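Local coordinates for protein pyocin-S2 (PDB 5ODW) that kills sensitive bacterial cells by breaking down their chromosomal DNA, the present chain being the N-terminal, probably receptor-binding, region that precedes the nuclease domain, at residues K63-L68 with A169-A174. Numbering follows the deposited sequence.
Sequences KSHSEL and ADIYKA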
loop_
_atom_site.group_PDB
_atom_site.type_symbol
_atom_site.label_atom_id
_atom_site.label_comp_id
_atom_site.label_asym_id
_atom_site.label_seq_id
_atom_site.Cartn_x
_atom_site.Cartn_y
_atom_site.Cartn_z
ATOM N N LYS C 63 35.401 23.413 10.508
ATOM C CA LYS C 63 36.377 24.444 10.138
ATOM C C LYS C 63 36.374 25.602 11.138
ATOM O O LYS C 63 37.309 26.405 11.155
ATOM C CB LYS C 63 36.192 24.899 8.680
ATOM C CG LYS C 63 36.367 23.724 7.701
ATOM C CD LYS C 63 35.853 23.996 6.289
ATOM C CE LYS C 63 36.974 24.310 5.328
ATOM N NZ LYS C 63 37.990 23.219 5.258
ATOM N N SER C 64 35.352 25.644 12.011
ATOM C CA SER C 64 35.268 26.604 13.097
ATOM C C SER C 64 35.984 26.040 14.313
ATOM O O SER C 64 36.588 26.796 15.070
ATOM C CB SER C 64 33.823 26.939 13.429
ATOM O OG SER C 64 33.303 27.838 12.464
ATOM N N HIS C 65 35.936 24.718 14.494
ATOM C CA HIS C 65 36.629 24.043 15.587
ATOM C C HIS C 65 38.168 24.033 15.359
ATOM O O HIS C 65 38.918 24.324 16.284
ATOM C CB HIS C 65 36.050 22.613 15.794
ATOM C CG HIS C 65 36.912 21.666 16.591
ATOM N ND1 HIS C 65 37.166 21.857 17.945
ATOM C CD2 HIS C 65 37.531 20.533 16.192
ATOM C CE1 HIS C 65 37.943 20.852 18.308
ATOM N NE2 HIS C 65 38.187 20.028 17.291
ATOM N N SER C 66 38.629 23.636 14.151
ATOM C CA SER C 66 40.056 23.538 13.816
ATOM C C SER C 66 40.752 24.892 13.672
ATOM O O SER C 66 41.960 24.960 13.892
ATOM C CB SER C 66 40.284 22.667 12.582
ATOM O OG SER C 66 39.265 22.845 11.613
ATOM N N GLU C 67 40.006 25.961 13.319
ATOM C CA GLU C 67 40.558 27.319 13.210
ATOM C C GLU C 67 40.956 27.829 14.616
ATOM O O GLU C 67 41.921 28.586 14.776
ATOM C CB GLU C 67 39.533 28.270 12.543
ATOM C CG GLU C 67 40.013 29.706 12.305
ATOM C CD GLU C 67 39.082 30.688 11.612
ATOM O OE1 GLU C 67 37.931 30.311 11.287
ATOM O OE2 GLU C 67 39.515 31.845 11.388
ATOM N N LEU C 68 40.188 27.372 15.623
ATOM C CA LEU C 68 40.276 27.699 17.037
ATOM C C LEU C 68 41.340 26.859 17.766
ATOM O O LEU C 68 42.082 27.414 18.577
ATOM C CB LEU C 68 38.876 27.553 17.644
ATOM C CG LEU C 68 38.652 27.967 19.077
ATOM C CD1 LEU C 68 38.828 29.469 19.278
ATOM C CD2 LEU C 68 37.280 27.536 19.522
ATOM N N ALA C 169 33.685 20.954 24.318
ATOM C CA ALA C 169 34.334 20.136 25.339
ATOM C C ALA C 169 35.786 19.853 24.985
ATOM O O ALA C 169 36.604 19.758 25.885
ATOM C CB ALA C 169 33.583 18.827 25.523
ATOM N N ASP C 170 36.113 19.721 23.695
ATOM C CA ASP C 170 37.494 19.491 23.272
ATOM C C ASP C 170 38.353 20.744 23.590
ATOM O O ASP C 170 39.411 20.638 24.221
ATOM C CB ASP C 170 37.554 19.107 21.770
ATOM C CG ASP C 170 38.923 18.610 21.304
ATOM O OD1 ASP C 170 39.439 17.628 21.897
ATOM O OD2 ASP C 170 39.470 19.189 20.334
ATOM N N ILE C 171 37.847 21.921 23.190
ATOM C CA ILE C 171 38.437 23.241 23.395
ATOM C C ILE C 171 38.611 23.534 24.909
ATOM O O ILE C 171 39.738 23.775 25.344
ATOM C CB ILE C 171 37.608 24.331 22.630
ATOM C CG1 ILE C 171 37.586 24.103 21.083
ATOM C CG2 ILE C 171 38.048 25.751 22.983
ATOM C CD1 ILE C 171 38.958 23.954 20.338
ATOM N N TYR C 172 37.510 23.469 25.700
ATOM C CA TYR C 172 37.502 23.683 27.159
ATOM C C TYR C 172 38.561 22.823 27.880
ATOM O O TYR C 172 39.290 23.368 28.707
ATOM C CB TYR C 172 36.115 23.394 27.769
ATOM C CG TYR C 172 35.005 24.393 27.489
ATOM C CD1 TYR C 172 35.203 25.760 27.682
ATOM C CD2 TYR C 172 33.707 23.961 27.221
ATOM C CE1 TYR C 172 34.165 26.676 27.507
ATOM C CE2 TYR C 172 32.662 24.865 27.038
ATOM C CZ TYR C 172 32.894 26.222 27.179
ATOM O OH TYR C 172 31.853 27.108 27.024
ATOM N N LYS C 173 38.664 21.497 27.548
ATOM C CA LYS C 173 39.646 20.543 28.104
ATOM C C LYS C 173 41.079 21.044 27.876
ATOM O O LYS C 173 41.905 20.955 28.786
ATOM C CB LYS C 173 39.498 19.150 27.442
ATOM C CG LYS C 173 38.986 18.023 28.346
ATOM C CD LYS C 173 38.911 16.692 27.572
ATOM C CE LYS C 173 38.038 15.618 28.198
ATOM N NZ LYS C 173 37.511 14.663 27.180
ATOM N N ALA C 174 41.364 21.560 26.657
ATOM C CA ALA C 174 42.664 22.094 26.238
ATOM C C ALA C 174 42.968 23.468 26.852
ATOM O O ALA C 174 44.132 23.753 27.157
ATOM C CB ALA C 174 42.720 22.183 24.727
#
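H65 reaches from helix segment 63-68 to D170 and I171 on segment 169-174, while L68, one turn further along, lays its CD2 methyl against the side chain of I171. The two segments run nearly parallel, 11° apart in direction, but their axes come no closer than 10.9 Å, so side chains alone bridge the interval. With CG of H65 anti to the backbone N (chi1 163°), the imidazole is carried across the gap and presents its CE1–NE2 side to the carboxylate of D170. OD2 of D170 lies in the ring plane at this edge, 3.0 Å from CE1 of H65. The NE2 atom of H65 is also near, 3.4 Å from OD2 of D170, but the angle is too poor for a hydrogen bond. The D170 side chain lies roughly perpendicular to that of the histidine, with ring and carboxylate planes turned 57° apart; the nearby carboxylate would probably favour a protonated imidazole.

I171 touches both H65 and L68. Running alongside the histidine but pointing the opposite way, it sets CD1 3.7 Å from ND1 of H65, obliquely to the ring. Its CG1 stands 3.8 Å from CD2 of L68, and CG2 approaches the same methyl, so one leucine branch touches both arms of the isoleucine fork. This small apolar contact lies beside the polar meeting of H65 and D170.

The pairing joins the C-terminal part of helix 47-70 to the long helix 153-204 within this largely helical N-terminal, probably receptor-binding, region. H65 also stacks on Y167, a little earlier on the long helix. L68 touches E75 of helix 72-86. Y172 and K173 pack against helix 96-121, while I171 and A174 meet L72 of helix 72-86.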